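Local coordinates for protein tubulin-binding cofactor A (Leishmania major, PDB 4CQI) that probably captures and stabilises beta-tubulin in a quasi-native state early in the tubulin folding pathway, as a small helical chaperone, at residues K26-R29 and I30-A34; R47-E50 and R51-R55. All blocks are in the same frame, centred on the assembly; numbering follows the deposited sequence. Where two conformers were deposited one is given.

Contact 1: residues K26-R29 and I30-A34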
ATOM      1  N   LYS A  26      21.103   5.255  -3.003  1.00 22.35           N
ATOM      2  CA  LYS A  26      20.117   6.320  -2.816  1.00 24.30           C
ATOM      3  C   LYS A  26      18.781   5.957  -3.488  1.00 21.99           C
ATOM      4  O   LYS A  26      17.678   6.142  -2.905  1.00 19.84           O
ATOM      5  CB  LYS A  26      20.653   7.640  -3.391  1.00 28.21           C
ATOM      6  CG  LYS A  26      19.676   8.801  -3.332  1.00 33.03           C
ATOM      7  CD  LYS A  26      20.098   9.975  -4.214  1.00 37.90           C
ATOM      8  CE  LYS A  26      19.012  11.053  -4.281  1.00 39.52           C
ATOM      9  NZ  LYS A  26      19.139  12.056  -3.174  1.00 44.64           N
ATOM     10  N   THR A  27      18.874   5.451  -4.712  1.00 18.38           N
ATOM     11  CA  THR A  27      17.677   5.031  -5.471  1.00 18.25           C
ATOM     12  C   THR A  27      16.988   3.859  -4.771  1.00 17.99           C
ATOM     13  O   THR A  27      15.738   3.854  -4.614  1.00 17.10           O
ATOM     14  CB  THR A  27      18.067   4.706  -6.917  1.00 18.76           C
ATOM     15  OG1 THR A  27      18.489   5.938  -7.539  1.00 20.82           O
ATOM     16  CG2 THR A  27      16.915   4.113  -7.690  1.00 17.83           C
ATOM     17  N   LEU A  28      17.773   2.877  -4.347  1.00 16.82           N
ATOM     18  CA  LEU A  28      17.208   1.731  -3.616  1.00 18.61           C
ATOM     19  C   LEU A  28      16.424   2.168  -2.378  1.00 19.19           C
ATOM     20  O   LEU A  28      15.318   1.676  -2.114  1.00 17.45           O
ATOM     21  CB  LEU A  28      18.278   0.715  -3.251  1.00 18.91           C
ATOM     22  CG  LEU A  28      17.864  -0.603  -2.615  1.00 19.80           C
ATOM     23  CD1 LEU A  28      16.783  -1.321  -3.435  1.00 18.41           C
ATOM     24  CD2 LEU A  28      19.081  -1.531  -2.398  1.00 18.31           C
ATOM     25  N   ARG A  29      17.017   3.083  -1.614  1.00 20.42           N
ATOM     26  CA  ARG A  29      16.377   3.640  -0.419  1.00 22.22           C
ATOM     27  C   ARG A  29      15.035   4.295  -0.742  1.00 21.07           C
ATOM     28  O   ARG A  29      14.035   4.043  -0.053  1.00 19.94           O
ATOM     29  CB  ARG A  29      17.358   4.640   0.244  1.00 26.48           C
ATOM     30  CG  ARG A  29      17.067   5.039   1.674  1.00 35.55           C
ATOM     31  CD  ARG A  29      18.249   5.845   2.247  1.00 38.05           C
ATOM     32  NE  ARG A  29      19.369   4.984   2.673  1.00 42.60           N
ATOM     33  CZ  ARG A  29      20.608   4.980   2.168  1.00 44.63           C
ATOM     34  NH1 ARG A  29      20.962   5.808   1.177  1.00 53.02           N
ATOM     35  NH2 ARG A  29      21.520   4.142   2.661  1.00 44.51           N
ATOM     36  N   ILE A  30      14.994   5.129  -1.790  1.00 19.03           N
ATOM     37  CA  ILE A  30      13.774   5.789  -2.213  1.00 19.18           C
ATOM     38  C   ILE A  30      12.715   4.764  -2.590  1.00 18.79           C
ATOM     39  O   ILE A  30      11.544   4.908  -2.212  1.00 17.97           O
ATOM     40  CB  ILE A  30      14.017   6.725  -3.415  1.00 21.45           C
ATOM     41  CG1 ILE A  30      14.854   7.947  -2.999  1.00 23.60           C
ATOM     42  CG2 ILE A  30      12.695   7.177  -4.047  1.00 22.09           C
ATOM     43  CD1 ILE A  30      15.556   8.599  -4.189  1.00 23.56           C
ATOM     44  N   LYS A  31      13.115   3.754  -3.341  1.00 16.87           N
ATOM     45  CA  LYS A  31      12.150   2.719  -3.758  1.00 17.15           C
ATOM     46  C   LYS A  31      11.613   1.913  -2.555  1.00 16.34           C
ATOM     47  O   LYS A  31      10.418   1.624  -2.496  1.00 16.17           O
ATOM     48  CB  LYS A  31      12.731   1.811  -4.829  1.00 17.74           C
ATOM     49  CG  LYS A  31      13.071   2.503  -6.149  1.00 17.71           C
ATOM     50  CD  LYS A  31      13.532   1.470  -7.194  1.00 18.25           C
ATOM     51  CE  LYS A  31      13.891   2.178  -8.516  1.00 20.31           C
ATOM     52  NZ  LYS A  31      12.732   2.840  -9.178  1.00 18.31           N
ATOM     53  N   VAL A  32      12.479   1.605  -1.582  1.00 14.86           N
ATOM     54  CA  VAL A  32      12.064   0.878  -0.382  1.00 15.84           C
ATOM     55  C   VAL A  32      11.084   1.737   0.403  1.00 16.28           C
ATOM     56  O   VAL A  32      10.046   1.230   0.861  1.00 16.78           O
ATOM     57  CB  VAL A  32      13.279   0.439   0.476  1.00 15.39           C
ATOM     58  CG1 VAL A  32      12.841  -0.039   1.871  1.00 14.98           C
ATOM     59  CG2 VAL A  32      14.045  -0.652  -0.273  1.00 14.71           C
ATOM     60  N   SER A  33      11.385   3.020   0.560  1.00 16.25           N
ATOM     61  CA  SER A  33      10.489   3.938   1.290  0.50 17.57           C
ATOM     62  C   SER A  33       9.149   4.061   0.581  1.00 18.07           C
ATOM     63  O   SER A  33       8.062   4.045   1.224  1.00 17.80           O
ATOM     64  CB  SER A  33      11.127   5.319   1.481  0.50 18.41           C
ATOM     65  OG  SER A  33      10.199   6.242   2.035  0.50 20.35           O
ATOM     66  N   ALA A  34       9.187   4.171  -0.742  1.00 17.79           N
ATOM     67  CA  ALA A  34       7.944   4.238  -1.501  1.00 17.38           C
ATOM     68  C   ALA A  34       7.062   2.993  -1.291  1.00 16.53           C
ATOM     69  O   ALA A  34       5.823   3.114  -1.114  1.00 16.49           O
ATOM     70  CB  ALA A  34       8.268   4.456  -2.979  1.00 18.14           C
TER

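Contact 2: residues R47-E50 and R51-R55. With SO4 (sulfate ion), chain B.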
ATOM      1  N   ARG A  47      -8.836  -0.658   7.080  1.00 13.62           N
ATOM      2  CA  ARG A  47      -9.450  -0.198   8.335  1.00 14.17           C
ATOM      3  C   ARG A  47     -10.604   0.742   8.024  1.00 15.61           C
ATOM      4  O   ARG A  47     -11.695   0.668   8.651  1.00 13.10           O
ATOM      5  CB  ARG A  47      -8.394   0.506   9.226  1.00 15.30           C
ATOM      6  CG  ARG A  47      -7.403  -0.497   9.799  1.00 16.89           C
ATOM      7  CD  ARG A  47      -6.306   0.132  10.630  1.00 19.19           C
ATOM      8  NE  ARG A  47      -6.886   0.895  11.736  1.00 20.54           N
ATOM      9  CZ  ARG A  47      -6.300   1.925  12.341  1.00 23.35           C
ATOM     10  NH1 ARG A  47      -5.062   2.276  12.040  1.00 21.99           N
ATOM     11  NH2 ARG A  47      -6.963   2.589  13.289  1.00 26.07           N
ATOM     12  N   GLU A  48     -10.386   1.609   7.021  1.00 14.30           N
ATOM     13  CA  GLU A  48     -11.419   2.601   6.650  1.00 14.89           C
ATOM     14  C   GLU A  48     -12.648   1.979   6.009  1.00 15.56           C
ATOM     15  O   GLU A  48     -13.755   2.459   6.269  1.00 14.83           O
ATOM     16  CB  GLU A  48     -10.779   3.733   5.798  1.00 15.41           C
ATOM     17  CG  GLU A  48     -11.716   4.894   5.491  1.00 16.63           C
ATOM     18  CD  GLU A  48     -12.234   5.602   6.728  1.00 16.95           C
ATOM     19  OE1 GLU A  48     -11.680   5.488   7.866  1.00 16.80           O
ATOM     20  OE2 GLU A  48     -13.237   6.313   6.530  1.00 18.26           O
ATOM     21  N   VAL A  49     -12.521   0.903   5.207  1.00 14.97           N
ATOM     22  CA  VAL A  49     -13.678   0.165   4.745  1.00 16.63           C
ATOM     23  C   VAL A  49     -14.587  -0.190   5.911  1.00 17.95           C
ATOM     24  O   VAL A  49     -15.806   0.079   5.872  1.00 17.75           O
ATOM     25  CB  VAL A  49     -13.292  -1.138   3.989  1.00 17.54           C
ATOM     26  CG1 VAL A  49     -14.508  -2.077   3.864  1.00 20.15           C
ATOM     27  CG2 VAL A  49     -12.728  -0.788   2.623  1.00 16.50           C
ATOM     28  N   GLU A  50     -14.010  -0.780   6.948  1.00 19.15           N
ATOM     29  CA  GLU A  50     -14.817  -1.200   8.085  1.00 21.48           C
ATOM     30  C   GLU A  50     -15.527  -0.017   8.708  1.00 21.14           C
ATOM     31  O   GLU A  50     -16.723  -0.096   8.992  1.00 21.58           O
ATOM     32  CB  GLU A  50     -13.972  -1.967   9.117  1.00 25.52           C
ATOM     33  CG  GLU A  50     -13.317  -3.229   8.555  1.00 28.68           C
ATOM     34  CD  GLU A  50     -14.298  -4.183   7.890  1.00 32.70           C
ATOM     35  OE1 GLU A  50     -15.333  -4.491   8.528  1.00 35.10           O
ATOM     36  OE2 GLU A  50     -14.037  -4.625   6.734  1.00 33.17           O
ATOM     37  N   ARG A  51     -14.816   1.091   8.871  1.00 22.08           N
ATOM     38  CA  ARG A  51     -15.414   2.336   9.364  1.00 23.69           C
ATOM     39  C   ARG A  51     -16.504   2.900   8.469  1.00 26.14           C
ATOM     40  O   ARG A  51     -17.519   3.425   8.986  1.00 24.53           O
ATOM     41  CB  ARG A  51     -14.359   3.409   9.530  1.00 23.45           C
ATOM     42  CG  ARG A  51     -13.327   2.997  10.573  1.00 25.46           C
ATOM     43  CD  ARG A  51     -12.526   4.177  10.990  1.00 28.30           C
ATOM     44  NE  ARG A  51     -11.798   3.908  12.221  1.00 33.18           N
ATOM     45  CZ  ARG A  51     -11.438   4.836  13.101  1.00 33.92           C
ATOM     46  NH1 ARG A  51     -11.774   6.106  12.896  1.00 35.71           N
ATOM     47  NH2 ARG A  51     -10.742   4.483  14.185  1.00 33.14           N
ATOM     48  N   GLU A  52     -16.314   2.818   7.157  1.00 22.16           N
ATOM     49  CA  GLU A  52     -17.318   3.364   6.221  1.00 23.29           C
ATOM     50  C   GLU A  52     -18.594   2.576   6.291  1.00 24.53           C
ATOM     51  O   GLU A  52     -19.689   3.145   6.156  1.00 25.25           O
ATOM     52  CB  GLU A  52     -16.843   3.392   4.781  1.00 22.59           C
ATOM     53  CG  GLU A  52     -15.601   4.252   4.471  1.00 22.57           C
ATOM     54  CD  GLU A  52     -15.799   5.772   4.403  1.00 22.49           C
ATOM     55  OE1 GLU A  52     -16.750   6.337   5.008  1.00 19.42           O
ATOM     56  OE2 GLU A  52     -14.939   6.404   3.750  1.00 21.72           O
ATOM     57  N   LEU A  53     -18.467   1.269   6.497  1.00 23.57           N
ATOM     58  CA  LEU A  53     -19.606   0.394   6.675  1.00 26.86           C
ATOM     59  C   LEU A  53     -20.354   0.704   7.995  1.00 30.74           C
ATOM     60  O   LEU A  53     -21.584   0.595   8.066  1.00 32.66           O
ATOM     61  CB  LEU A  53     -19.174  -1.066   6.637  1.00 25.68           C
ATOM     62  CG  LEU A  53     -18.771  -1.664   5.274  1.00 26.29           C
ATOM     63  CD1 LEU A  53     -17.968  -2.962   5.398  1.00 26.64           C
ATOM     64  CD2 LEU A  53     -20.000  -1.908   4.414  1.00 26.36           C
ATOM     65  N   GLN A  54     -19.608   1.049   9.031  1.00 31.26           N
ATOM     66  CA  GLN A  54     -20.194   1.515  10.293  1.00 35.33           C
ATOM     67  C   GLN A  54     -20.819   2.907  10.142  1.00 36.16           C
ATOM     68  O   GLN A  54     -21.899   3.180  10.662  1.00 40.86           O
ATOM     69  CB  GLN A  54     -19.103   1.580  11.395  1.00 37.83           C
ATOM     70  CG  GLN A  54     -18.492   0.249  11.839  1.00 39.96           C
ATOM     71  CD  GLN A  54     -17.088   0.391  12.492  1.00 41.87           C
ATOM     72  OE1 GLN A  54     -16.634   1.495  12.850  1.00 43.19           O
ATOM     73  NE2 GLN A  54     -16.396  -0.743  12.638  1.00 45.26           N
ATOM     74  N   ARG A  55     -20.110   3.791   9.451  1.00 37.35           N
ATOM     75  CA  ARG A  55     -20.525   5.169   9.239  1.00 36.32           C
ATOM     76  C   ARG A  55     -21.819   5.177   8.444  1.00 37.22           C
ATOM     77  O   ARG A  55     -22.695   6.012   8.699  1.00 37.04           O
ATOM     78  CB  ARG A  55     -19.405   5.961   8.542  1.00 35.28           C
ATOM     79  CG  ARG A  55     -19.765   7.389   8.142  1.00 37.44           C
ATOM     80  CD  ARG A  55     -18.518   8.177   7.755  1.00 37.45           C
ATOM     81  NE  ARG A  55     -17.494   8.151   8.816  1.00 38.14           N
ATOM     82  CZ  ARG A  55     -16.228   7.730   8.697  1.00 37.79           C
ATOM     83  NH1 ARG A  55     -15.733   7.324   7.529  1.00 32.36           N
ATOM     84  NH2 ARG A  55     -15.428   7.736   9.768  1.00 31.87           N
TER
HETATM   85  S   SO4 B1126     -10.304   0.893  14.017  1.00 31.91           S
HETATM   86  O1  SO4 B1126     -11.618   1.335  13.480  1.00 33.81           O
HETATM   87  O2  SO4 B1126     -10.433  -0.140  15.072  1.00 37.40           O
HETATM   88  O3  SO4 B1126      -9.642   2.096  14.589  1.00 29.34           O
HETATM   89  O4  SO4 B1126      -9.476   0.298  12.946  1.00 34.35           O
HETATM   90  O   HOH W   1     -12.602   7.184   9.852  1.00 22.31           O

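Contact 1: residues K26-R29 and I30-A34
On the first long helix of a three-helix bundle, residues 23-62, Thr-27 and Lys-31 stand one turn apart with their side chains running side by side in the same direction. The methyl carbon Thr-27 CG2 lies 3.7 Å from Lys-31 CE. Thr-27 keeps that methyl anti to its backbone N, which leaves OG1 beside the N (chi1 -66°), where it hydrogen-bonds to the carbonyl of Pro-23. The lysine chain runs extended until it bends at chi4 (-65°), and NZ forms a salt bridge with Asp-94 of helix 67-100, while Tyr-98 of that helix touches both residues. On the inner face Leu-28 CD1 meets Val-32 CG2 at 4.2 Å; CG2 also rests 3.2 Å from Leu-28 O. Leucine here reaches Leu-95 and Leu-99 of helix 67-100 as well as Leu-111 and Leu-112 of helix 109-125, whereas the compact valine fits against Ala-115 and Thr-118. Four i to i+4 backbone bonds join the turns, among them Lys-31 N to Thr-27 O at 2.9 Å. Ile-30 lays CD1 4.2 Å from Lys-26 CG, and Arg-29 turns to a salt bridge with Glu-25. The chemistry is therefore divided round the helix: Leu-28 is buried against both other helices and Val-32 against helix 109-125, the equally branched Ile-30 stays exposed, and amphipathic Lys-31 sets CE against the threonine methyl and its charge against Asp-94.

Contact 2: residues R47-E50 and R51-R55
Sulfate O3 is gripped by two arginines one helical turn apart: Arg-51 NH2 donates to it at 2.7 Å and Arg-47 NH2 at 3.0 Å. Each guanidinium presents its edge to the anion, with the sulfur in its plane. Arg-47 NE adds a nearly straight bond to O4 (2.9 Å, N-H...O 170°), and Arg-51 NE donates to O1. A bend at chi3 (58°) brings the Arg-47 head round to the sulfate, whereas Arg-51 arrives with its chain extended from CG to NE. The ion, probably from the crystallisation liquor, lies between the two heads and would offset their like charges.

Glu-48 serves the next turns of helix 23-62. Its chain bends at chi2, and OE2 accepts a hydrogen bond on its syn side from Arg-55 NH1 at 2.9 Å, the carboxylate and guanidinium lying nearly coplanar. The same NH1 donates to Glu-52 OE1, also at 2.9 Å, but reaches that oxygen from above its carboxylate plane. An i to i+7 salt bridge thus joins an i to i+3 one in a single network, and the shared cation probably eases the approach of Glu-48 OE2 to Glu-52 OE2, 3.3 Å apart. Glu-52 OE1 also accepts from Gln-70 of helix 67-100, tying the network to the neighbouring helix. A water donates to Glu-48 OE1 and accepts from Arg-55 NH2, with a weak bond from Arg-51 NH1.

On the side that faces helix 67-100 the Val-49 and Leu-53 side chains run side by side, CG1 of the first 3.9 Å from CD1 of the second, and these aliphatic groups touch Val-81 and Val-74, respectively.

Contacts 1 and 2 follow one another along helix 23-62, on opposite sides of the chain's centre. Their centres are 32 Å apart and their nearest atoms about 17 Å, so they do not touch. Helix 67-100 runs beside both and gives each a polar partner, Asp-94 at contact 1 and Gln-70 at contact 2, in the reversed order expected of a helical hairpin. Helix 109-125 packs on contact 1, where a buried leucine and valine meet it; contact 2 is instead a surface contact, dominated by charge. The sulfate belongs to contact 2, where two arginines can hold an anion; being probably from the crystallisation liquor, it does not establish a tubulin-binding site.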